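Local coordinates for protein betaine aldehyde dehydrogenase (Staphylococcus aureus subsp. aureus COL, PDB 4QTO) that catalyses the NAD-dependent oxidation of betaine aldehyde to glycine betaine, the osmoprotectant, at residues E73-A78 / S200-P205; D105-H110 / N138-F143; L184-W189 / G489-K494; E218-V223 / G228-I233. All coordinates share one frame; numbering follows the deposited sequence. Where two conformers were deposited one is given.

Contact 1 (E73-A78 / S200-P205)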
# COMPACT_ATOMS: atom_id res chain seq x y z
N GLU A 73 31.27 -19.54 -11.88
CA GLU A 73 30.99 -18.82 -13.11
C GLU A 73 29.97 -19.59 -13.97
O GLU A 73 29.03 -19.00 -14.52
CB GLU A 73 32.29 -18.62 -13.92
CG GLU A 73 33.31 -17.64 -13.35
CD GLU A 73 34.72 -17.78 -13.95
OE1 GLU A 73 34.91 -18.51 -14.95
OE2 GLU A 73 35.66 -17.16 -13.41
N ARG A 74 30.15 -20.90 -14.09
CA ARG A 74 29.22 -21.71 -14.88
C ARG A 74 27.78 -21.66 -14.30
O ARG A 74 26.80 -21.56 -15.05
CB ARG A 74 29.70 -23.18 -14.99
CG ARG A 74 28.94 -23.95 -16.05
CD ARG A 74 29.59 -25.29 -16.39
NE ARG A 74 29.46 -26.30 -15.35
CZ ARG A 74 28.40 -27.08 -15.15
NH1 ARG A 74 27.30 -26.95 -15.89
NH2 ARG A 74 28.43 -27.98 -14.19
N ALA A 75 27.68 -21.67 -12.98
CA ALA A 75 26.38 -21.55 -12.32
C ALA A 75 25.72 -20.20 -12.58
O ALA A 75 24.53 -20.11 -12.88
CB ALA A 75 26.52 -21.74 -10.83
N ILE A 76 26.51 -19.13 -12.50
CA ILE A 76 25.96 -17.79 -12.77
C ILE A 76 25.48 -17.68 -14.24
O ILE A 76 24.39 -17.13 -14.52
CB ILE A 76 27.01 -16.71 -12.43
CG1 ILE A 76 27.17 -16.66 -10.90
CG2 ILE A 76 26.59 -15.35 -12.99
CD1 ILE A 76 28.39 -15.89 -10.47
N LEU A 77 26.26 -18.20 -15.17
CA LEU A 77 25.87 -18.16 -16.57
C LEU A 77 24.62 -19.00 -16.82
O LEU A 77 23.78 -18.62 -17.63
CB LEU A 77 27.01 -18.57 -17.48
CG LEU A 77 28.19 -17.60 -17.48
CD1 LEU A 77 29.32 -18.16 -18.34
CD2 LEU A 77 27.80 -16.22 -17.96
N ALA A 78 24.48 -20.10 -16.11
CA ALA A 78 23.27 -20.94 -16.23
C ALA A 78 22.05 -20.23 -15.67
O ALA A 78 20.97 -20.30 -16.24
CB ALA A 78 23.46 -22.26 -15.53
N SER A 200 16.45 -16.08 -10.81
CA SER A 200 17.29 -17.28 -10.83
C SER A 200 18.32 -17.02 -9.74
O SER A 200 18.75 -15.87 -9.56
CB SER A 200 18.01 -17.47 -12.16
OG SER A 200 17.10 -17.77 -13.18
N LEU A 201 18.76 -18.06 -9.05
CA LEU A 201 19.69 -17.89 -7.95
C LEU A 201 20.86 -18.85 -7.95
O LEU A 201 20.77 -19.95 -8.48
CB LEU A 201 18.93 -18.02 -6.61
CG LEU A 201 18.29 -19.38 -6.28
CD1 LEU A 201 19.28 -20.26 -5.53
CD2 LEU A 201 17.04 -19.21 -5.40
N VAL A 202 21.94 -18.37 -7.36
CA VAL A 202 23.13 -19.19 -7.09
C VAL A 202 23.45 -18.99 -5.63
O VAL A 202 23.78 -17.87 -5.19
CB VAL A 202 24.35 -18.80 -7.96
CG1 VAL A 202 25.52 -19.75 -7.66
CG2 VAL A 202 24.03 -18.82 -9.44
N MET A 203 23.38 -20.07 -4.85
CA MET A 203 23.63 -20.02 -3.42
C MET A 203 24.88 -20.75 -3.03
O MET A 203 25.19 -21.80 -3.61
CB MET A 203 22.45 -20.65 -2.66
CG MET A 203 22.70 -20.73 -1.16
SD MET A 203 21.23 -21.04 -0.13
CE MET A 203 20.48 -19.43 -0.20
N LYS A 204 25.62 -20.18 -2.07
CA LYS A 204 26.80 -20.83 -1.51
C LYS A 204 26.70 -20.76 -0.00
O LYS A 204 26.78 -19.67 0.56
CB LYS A 204 28.11 -20.18 -1.95
CG LYS A 204 29.35 -20.96 -1.48
CD LYS A 204 30.60 -20.12 -1.43
CE LYS A 204 30.76 -19.42 -0.10
NZ LYS A 204 31.06 -20.36 1.03
N PRO A 205 26.52 -21.91 0.67
CA PRO A 205 26.48 -21.91 2.14
C PRO A 205 27.88 -21.80 2.72
O PRO A 205 28.88 -21.91 1.98
CB PRO A 205 25.85 -23.26 2.47
CG PRO A 205 26.32 -24.15 1.35
CD PRO A 205 26.36 -23.27 0.13
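Lys204 NZ, at the end of the strand whose Val202 meets Ala75 and Ile76, is held by Pro205 O at 2.8 Å and by Gly235 O, with a weak, long ion pair to Glu207. The ammonium approaches Pro205 O from 36° above the carbonyl plane rather than along a lone pair. Two carbonyls thus hold this buried charge, while between the side chains of Ala75, Ile76 and Val202 the contact is apolar. CG1 of Val202 lies 3.9 Å from Ala75 CB, and CG2 lies against the helix backbone, 3.7 Å from Ala75 O. Because CG1 is anti to the backbone N (chi1 -177°), CG2 is left beside that N and comes within 4.1 Å of Ile76 CG1, the two side chains crossing at about a right angle. Ala75 suits the spot, since its single methyl lets the helix come close: the CA atoms of Ile76 and Val202 are 6.5 Å apart. A beta-branched valine suits the extended strand and presents both methyls to the helix, CG1 to Ala75 and CG2 to Ala75 and Ile76. Leu201 and Met203 pack on helix 183-197, so helices cover the strand on both faces, as in the Rossmann-like sheet of aldehyde dehydrogenases. Between the two segments no hydrogen bond forms; close-fitting hydrocarbon joins them, whereas the strand's backbone bonds within the sheet and Ser200 OG bonds Ala79 O farther along the helix.

Contact 2 (D105-H110 / N138-F143)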
# COMPACT_ATOMS: atom_id res chain seq x y z
N ASP A 105 5.97 -27.35 2.44
CA ASP A 105 5.41 -28.62 2.88
C ASP A 105 6.50 -29.72 3.03
O ASP A 105 6.44 -30.52 3.95
CB ASP A 105 4.31 -29.04 1.96
CG ASP A 105 3.07 -28.14 2.07
OD1 ASP A 105 2.86 -27.48 3.10
OD2 ASP A 105 2.27 -28.18 1.13
N LYS A 106 7.50 -29.70 2.16
CA LYS A 106 8.63 -30.64 2.29
C LYS A 106 9.46 -30.38 3.55
O LYS A 106 9.91 -31.32 4.18
CB LYS A 106 9.49 -30.61 1.03
CG LYS A 106 8.78 -31.35 -0.10
CD LYS A 106 9.53 -31.26 -1.39
CE LYS A 106 8.82 -31.99 -2.52
NZ LYS A 106 8.80 -33.48 -2.44
N ILE A 107 9.60 -29.11 3.94
CA ILE A 107 10.33 -28.80 5.17
C ILE A 107 9.61 -29.42 6.37
O ILE A 107 10.24 -30.08 7.19
CB ILE A 107 10.47 -27.28 5.39
CG1 ILE A 107 11.26 -26.63 4.24
CG2 ILE A 107 11.11 -27.00 6.74
CD1 ILE A 107 12.67 -27.07 4.06
N LYS A 108 8.30 -29.27 6.43
CA LYS A 108 7.52 -29.86 7.52
C LYS A 108 7.55 -31.39 7.47
O LYS A 108 7.75 -32.05 8.52
CB LYS A 108 6.10 -29.34 7.51
CG LYS A 108 5.27 -29.90 8.66
CD LYS A 108 3.86 -29.33 8.66
CE LYS A 108 3.87 -27.87 9.00
NZ LYS A 108 4.63 -27.52 10.21
N GLU A 109 7.45 -31.98 6.29
CA GLU A 109 7.50 -33.42 6.12
C GLU A 109 8.81 -34.00 6.67
O GLU A 109 8.80 -35.05 7.32
CB GLU A 109 7.38 -33.77 4.63
CG GLU A 109 7.56 -35.22 4.29
CD GLU A 109 7.48 -35.49 2.79
OE1 GLU A 109 7.35 -34.52 2.00
OE2 GLU A 109 7.53 -36.71 2.42
N HIS A 110 9.90 -33.29 6.44
CA HIS A 110 11.23 -33.73 6.84
C HIS A 110 11.80 -33.03 8.06
O HIS A 110 13.03 -33.03 8.25
CB HIS A 110 12.19 -33.57 5.65
CG HIS A 110 11.82 -34.41 4.48
ND1 HIS A 110 12.02 -35.77 4.45
CD2 HIS A 110 11.23 -34.10 3.30
CE1 HIS A 110 11.56 -36.26 3.31
NE2 HIS A 110 11.11 -35.26 2.58
N ASN A 138 7.37 -21.75 8.03
CA ASN A 138 6.60 -20.52 8.00
C ASN A 138 7.17 -19.44 7.08
O ASN A 138 6.41 -18.68 6.50
CB ASN A 138 6.35 -20.00 9.39
CG ASN A 138 5.34 -20.85 10.14
OD1 ASN A 138 4.40 -21.40 9.50
ND2 ASN A 138 5.47 -20.92 11.45
N VAL A 139 8.50 -19.39 6.92
CA VAL A 139 9.10 -18.45 5.98
C VAL A 139 8.68 -18.78 4.55
O VAL A 139 8.21 -17.95 3.77
CB VAL A 139 10.63 -18.45 6.13
CG1 VAL A 139 11.33 -17.73 4.96
CG2 VAL A 139 11.03 -17.81 7.45
N PHE A 140 8.87 -20.04 4.16
CA PHE A 140 8.45 -20.45 2.83
C PHE A 140 6.95 -20.23 2.63
O PHE A 140 6.53 -19.77 1.57
CB PHE A 140 8.84 -21.90 2.47
CG PHE A 140 10.32 -22.08 2.15
CD1 PHE A 140 10.80 -21.70 0.91
CD2 PHE A 140 11.18 -22.69 3.03
CE1 PHE A 140 12.14 -21.87 0.57
CE2 PHE A 140 12.53 -22.87 2.68
CZ PHE A 140 13.01 -22.46 1.46
N MET A 141 6.14 -20.56 3.64
CA MET A 141 4.68 -20.42 3.48
C MET A 141 4.29 -18.96 3.33
O MET A 141 3.40 -18.65 2.53
CB MET A 141 3.92 -21.05 4.64
CG MET A 141 2.44 -21.21 4.35
SD MET A 141 2.10 -22.38 3.01
CE MET A 141 2.69 -23.87 3.85
N TYR A 142 4.95 -18.07 4.07
CA TYR A 142 4.68 -16.64 3.99
C TYR A 142 4.94 -16.09 2.58
O TYR A 142 4.06 -15.46 1.98
CB TYR A 142 5.55 -15.86 4.99
CG TYR A 142 5.38 -14.35 4.86
CD1 TYR A 142 4.31 -13.69 5.47
CD2 TYR A 142 6.29 -13.59 4.11
CE1 TYR A 142 4.16 -12.30 5.35
CE2 TYR A 142 6.12 -12.24 3.96
CZ TYR A 142 5.07 -11.59 4.58
OH TYR A 142 4.94 -10.22 4.45
N PHE A 143 6.12 -16.39 2.04
CA PHE A 143 6.48 -15.93 0.70
C PHE A 143 5.65 -16.59 -0.40
O PHE A 143 5.35 -15.95 -1.40
CB PHE A 143 7.98 -16.04 0.46
CG PHE A 143 8.74 -14.97 1.18
CD1 PHE A 143 8.65 -13.66 0.76
CD2 PHE A 143 9.50 -15.24 2.31
CE1 PHE A 143 9.30 -12.63 1.44
CE2 PHE A 143 10.16 -14.24 2.97
CZ PHE A 143 10.07 -12.92 2.54
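With chi1 of -61° in Ile107 and -75° in Phe140, the gamma carbon of each (CG1 and CG) stands beside its own backbone N and points into the gap between helices 93-109 and 126-146. There Ile107 CG1 meets Phe140 CD2 at 4.1 Å, approaching the ring obliquely, and the two side chains cross at about a right angle. Both are buried, and each type fits: the branched isoleucine fills space close to its helix, while the long flat phenylalanine bridges what remains and goes on to pack against Ser188 and Ala192 of helix 183-197. At the more exposed side of the pair, Met141 folds back through bends at chi2 and chi3 and brings CE to 3.7 Å from Asp105 OD1. This touch is less certain, because Met141 has a second conformer. The carboxylate of Asp105 has its strong partner in another chain: OD2 makes a salt bridge to Arg101 of the second subunit, on which Met141 packs as well. A flexible, apolar methionine is well placed beside such an ion pair, since it can adapt its shape without competing for the charge. The segments run nearly antiparallel, with the CA atoms of Asp105 and Met141 8.3 Å apart. An antiparallel helix pair of this kind, with an apolar seam inside and charges facing a neighbouring subunit, belongs to the helical layer of the aldehyde dehydrogenase fold.

Contact 3 (L184-W189 / G489-K494)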
# COMPACT_ATOMS: atom_id res chain seq x y z
N LEU A 184 20.23 -23.30 7.38
CA LEU A 184 19.02 -23.43 6.62
C LEU A 184 18.07 -22.26 6.84
O LEU A 184 17.36 -21.85 5.91
CB LEU A 184 18.35 -24.78 6.89
CG LEU A 184 17.18 -25.08 5.97
CD1 LEU A 184 17.55 -25.02 4.50
CD2 LEU A 184 16.55 -26.41 6.34
N LEU A 185 18.01 -21.73 8.05
CA LEU A 185 17.14 -20.61 8.31
C LEU A 185 17.53 -19.43 7.43
O LEU A 185 16.68 -18.83 6.74
CB LEU A 185 17.20 -20.19 9.77
CG LEU A 185 16.36 -19.00 10.17
CD1 LEU A 185 14.86 -19.34 10.03
CD2 LEU A 185 16.72 -18.60 11.60
N GLN A 186 18.82 -19.09 7.40
CA GLN A 186 19.26 -17.94 6.60
C GLN A 186 19.11 -18.24 5.11
O GLN A 186 18.79 -17.33 4.35
CB GLN A 186 20.69 -17.55 6.98
CG GLN A 186 20.81 -17.08 8.41
CD GLN A 186 19.90 -15.91 8.75
OE1 GLN A 186 20.02 -14.81 8.19
NE2 GLN A 186 19.04 -16.12 9.73
N ALA A 187 19.28 -19.49 4.71
CA ALA A 187 19.07 -19.87 3.32
C ALA A 187 17.60 -19.60 2.93
O ALA A 187 17.32 -19.05 1.86
CB ALA A 187 19.40 -21.31 3.08
N SER A 188 16.67 -20.02 3.80
CA SER A 188 15.23 -19.84 3.51
C SER A 188 14.86 -18.38 3.32
O SER A 188 14.01 -18.02 2.50
CB SER A 188 14.32 -20.48 4.57
OG SER A 188 14.27 -19.76 5.81
N TRP A 189 15.49 -17.50 4.09
CA TRP A 189 15.20 -16.06 3.99
C TRP A 189 15.55 -15.46 2.63
O TRP A 189 14.96 -14.46 2.21
CB TRP A 189 15.97 -15.29 5.07
CG TRP A 189 15.52 -15.48 6.50
CD1 TRP A 189 14.73 -16.48 7.00
CD2 TRP A 189 15.95 -14.71 7.63
NE1 TRP A 189 14.61 -16.32 8.36
CE2 TRP A 189 15.33 -15.23 8.76
CE3 TRP A 189 16.77 -13.58 7.76
CZ2 TRP A 189 15.54 -14.70 10.03
CZ3 TRP A 189 16.95 -13.04 9.03
CH2 TRP A 189 16.34 -13.60 10.13
N GLY A 489 19.74 -2.92 3.58
CA GLY A 489 18.53 -3.60 3.15
C GLY A 489 17.84 -4.39 4.26
O GLY A 489 18.18 -4.32 5.43
N ARG A 490 16.82 -5.14 3.82
CA ARG A 490 16.06 -5.93 4.75
C ARG A 490 15.77 -7.32 4.17
O ARG A 490 15.67 -7.49 2.96
CB ARG A 490 14.69 -5.28 5.07
CG ARG A 490 14.73 -4.01 5.89
CD ARG A 490 15.18 -4.27 7.30
NE ARG A 490 15.21 -3.10 8.17
CZ ARG A 490 16.23 -2.24 8.22
NH1 ARG A 490 17.30 -2.39 7.42
NH2 ARG A 490 16.21 -1.23 9.06
N GLU A 491 15.63 -8.27 5.07
CA GLU A 491 15.13 -9.60 4.76
C GLU A 491 13.83 -9.79 5.51
O GLU A 491 13.58 -9.13 6.54
CB GLU A 491 16.14 -10.67 5.09
CG GLU A 491 17.31 -10.59 4.11
CD GLU A 491 18.28 -11.76 4.19
OE1 GLU A 491 18.52 -12.28 5.27
OE2 GLU A 491 18.82 -12.12 3.15
N LEU A 492 13.01 -10.70 5.01
CA LEU A 492 11.65 -10.98 5.54
C LEU A 492 10.66 -9.81 5.27
O LEU A 492 11.03 -8.69 4.93
CB LEU A 492 11.64 -11.34 7.04
CG LEU A 492 12.60 -12.47 7.42
CD1 LEU A 492 12.48 -12.74 8.91
CD2 LEU A 492 12.35 -13.73 6.60
N GLY A 493 9.38 -10.15 5.39
CA GLY A 493 8.31 -9.20 5.14
C GLY A 493 8.22 -8.74 3.70
O GLY A 493 8.89 -9.25 2.80
N LYS A 494 7.33 -7.77 3.47
CA LYS A 494 7.17 -7.23 2.14
C LYS A 494 8.43 -6.54 1.66
O LYS A 494 8.79 -6.65 0.49
CB LYS A 494 5.95 -6.31 2.10
CG LYS A 494 4.64 -7.08 2.33
CD LYS A 494 3.43 -6.18 2.26
CE LYS A 494 2.17 -7.00 2.57
NZ LYS A 494 0.91 -6.20 2.39
O HOH W 1 20.02 -14.39 5.53
O HOH W 2 13.90 -11.94 2.69
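Helix 183-197 of the Rossmann-like domain meets the turn leading into helix 493-498 where Trp189 packs on Glu491 and Leu492; a bound diethylene glycol, probably the one in the active site, lies about 8 Å from the side chain of Gln186. The indole is sandwiched. Over one face stands Leu492, its CD2 3.6 Å from the centroid of the five-membered ring of Trp189 and only 10° off the normal, a CH-pi contact, while CD1 covers the six-membered ring toward its rim. On the opposite face Gln186 NE2 lies 3.6 Å above the plane of Trp189. Glu491 comes at the edge: extended beyond CG (chi2 -171°), it sets OE1 in the ring plane, 3.3 Å from Trp189 CE3, with the carboxylate turned 77° against the ring. A leucine offers two methyls to a broad aromatic face. Trp480 meets the indole edge-to-face. Two waters complete the joint. One lies 2.7 Å from Gln186 OE1 and 2.6 Å from Glu491 OE1, bonded to both; the other donates to Trp189 O and accepts from Leu492 N, each at 2.8 Å. Glu491 OE2 forms a salt bridge with Lys190. The buried carboxylate is therefore met by a lysine, a water and a ring edge, whose C-H groups probably carry slight positive charge, while one face of the indole goes to the apolar leucine and the other to the amide of Gln186.

Contact 4 (E218-V223 / G228-I233)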
# COMPACT_ATOMS: atom_id res chain seq x y z
N GLU A 218 18.09 -30.76 -2.63
CA GLU A 218 17.46 -32.05 -3.03
C GLU A 218 15.93 -31.88 -3.02
O GLU A 218 15.24 -32.30 -3.95
CB GLU A 218 17.85 -33.18 -2.11
CG GLU A 218 19.34 -33.54 -2.15
CD GLU A 218 19.70 -34.68 -1.22
OE1 GLU A 218 18.89 -35.01 -0.30
OE2 GLU A 218 20.79 -35.26 -1.43
N LEU A 219 15.39 -31.28 -1.95
CA LEU A 219 13.94 -31.10 -1.84
C LEU A 219 13.37 -30.16 -2.92
O LEU A 219 12.29 -30.41 -3.47
CB LEU A 219 13.56 -30.62 -0.43
CG LEU A 219 13.94 -31.56 0.70
CD1 LEU A 219 13.64 -30.93 2.05
CD2 LEU A 219 13.23 -32.91 0.58
N MET A 220 14.08 -29.07 -3.20
CA MET A 220 13.66 -28.16 -4.27
C MET A 220 13.65 -28.85 -5.63
O MET A 220 12.73 -28.65 -6.44
CB MET A 220 14.52 -26.91 -4.30
CG MET A 220 14.25 -26.05 -3.08
SD MET A 220 15.01 -24.40 -3.22
CE MET A 220 16.68 -24.85 -2.97
N GLU A 221 14.65 -29.66 -5.89
CA GLU A 221 14.66 -30.44 -7.14
C GLU A 221 13.44 -31.35 -7.26
O GLU A 221 12.88 -31.49 -8.35
CB GLU A 221 15.95 -31.26 -7.25
CG GLU A 221 16.00 -32.13 -8.51
CD GLU A 221 17.31 -32.86 -8.68
OE1 GLU A 221 17.80 -33.42 -7.67
OE2 GLU A 221 17.82 -32.88 -9.86
N GLU A 222 12.99 -31.94 -6.15
CA GLU A 222 11.80 -32.78 -6.14
C GLU A 222 10.53 -32.01 -6.53
O GLU A 222 9.64 -32.55 -7.15
CB GLU A 222 11.59 -33.39 -4.75
CG GLU A 222 12.64 -34.37 -4.30
CD GLU A 222 12.46 -34.82 -2.85
OE1 GLU A 222 11.47 -34.44 -2.20
OE2 GLU A 222 13.30 -35.62 -2.39
N VAL A 223 10.46 -30.75 -6.10
CA VAL A 223 9.34 -29.87 -6.47
C VAL A 223 9.37 -29.58 -7.95
O VAL A 223 8.33 -29.63 -8.63
CB VAL A 223 9.39 -28.57 -5.65
CG1 VAL A 223 8.37 -27.58 -6.16
CG2 VAL A 223 9.18 -28.85 -4.17
N GLY A 228 18.67 -24.39 -14.36
CA GLY A 228 19.41 -23.16 -14.16
C GLY A 228 18.77 -22.17 -13.20
O GLY A 228 19.42 -21.23 -12.77
N THR A 229 17.49 -22.37 -12.85
CA THR A 229 16.80 -21.45 -11.93
C THR A 229 17.41 -21.46 -10.52
O THR A 229 17.47 -20.42 -9.86
CB THR A 229 15.30 -21.83 -11.81
OG1 THR A 229 14.71 -21.74 -13.10
CG2 THR A 229 14.55 -20.86 -10.90
N ILE A 230 17.82 -22.65 -10.08
CA ILE A 230 18.47 -22.80 -8.77
C ILE A 230 19.82 -23.48 -8.96
O ILE A 230 19.96 -24.41 -9.77
CB ILE A 230 17.60 -23.56 -7.75
CG1 ILE A 230 17.29 -25.00 -8.19
CG2 ILE A 230 16.32 -22.78 -7.49
CD1 ILE A 230 16.53 -25.81 -7.15
N ASN A 231 20.83 -23.00 -8.26
CA ASN A 231 22.15 -23.57 -8.32
C ASN A 231 22.81 -23.46 -6.94
O ASN A 231 22.60 -22.45 -6.21
CB ASN A 231 23.05 -22.85 -9.33
CG ASN A 231 22.42 -22.70 -10.70
OD1 ASN A 231 22.65 -23.52 -11.60
ND2 ASN A 231 21.60 -21.68 -10.86
N LEU A 232 23.58 -24.47 -6.59
CA LEU A 232 24.28 -24.58 -5.33
C LEU A 232 25.77 -24.78 -5.58
O LEU A 232 26.17 -25.78 -6.21
CB LEU A 232 23.72 -25.78 -4.53
CG LEU A 232 24.45 -26.19 -3.24
CD1 LEU A 232 24.41 -25.09 -2.21
CD2 LEU A 232 23.88 -27.49 -2.65
N ILE A 233 26.57 -23.86 -5.09
CA ILE A 233 28.02 -23.96 -5.13
C ILE A 233 28.48 -24.27 -3.72
O ILE A 233 27.93 -23.73 -2.74
CB ILE A 233 28.62 -22.62 -5.59
CG1 ILE A 233 28.27 -22.36 -7.05
CG2 ILE A 233 30.14 -22.59 -5.39
CD1 ILE A 233 28.81 -23.35 -8.04
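Ile230 and Met220 meet inside a beta-alpha-beta unit, strand 200-204, helix 211-223 and strand 230-232, and Ile230 points its chain end-on at the base of the methionine. With chi1 at 62°, CG1 of Ile230 sits between its backbone N and carbonyl carbon, and an extended chi2 carries CD1 onward to the helix, 3.7 Å from Met220 CB. The same methyl lies 4.5 Å from Glu221 N. Met220 keeps CG beside its own N and bends at chi3, and its side chain packs on Ile191 and Leu195 of helix 183-197 and on Ile103 of helix 93-109. A flexible thioether suits a place where three helices and a strand converge, and a beta-branched isoleucine suits the strand. Glu221, at the margin, turns its carboxylate to Trp41 NE1 and Tyr36 OH. The chain enters the strand through a tight bend: Gly228 has backbone angles (phi 93°, psi -13°) at which a CB would collide with the carbonyl O of the residue before, which calls for glycine. Asn231 fastens this bend while also giving ND2 to Leu201 O of the neighbouring strand; its ND2 bonds Gly228 O at 2.9 Å, from well above that carbonyl's plane.

Overall arrangement
Contacts 1, 3 and 4 are buried; contact 2 is partly buried. Contacts 1 and 4 belong to one sheet: strands 200-204 and 230-232 are parallel neighbours, and each packs by plain hydrocarbon on a helix. Contact 3 is the most central, yet its chemistry is mixed, combining an aromatic face, a carboxylate and bridging waters. Contact 2 joins helix to helix, with its outer side turned to the second subunit. Helix 183-197, which carries half of contact 3, also touches the other three contacts, for instance through Ala187 on Met203. Contacts 2 and 4 are joined by the Lys106-Glu222 salt bridge, a charge pair on the partly exposed side of the helices.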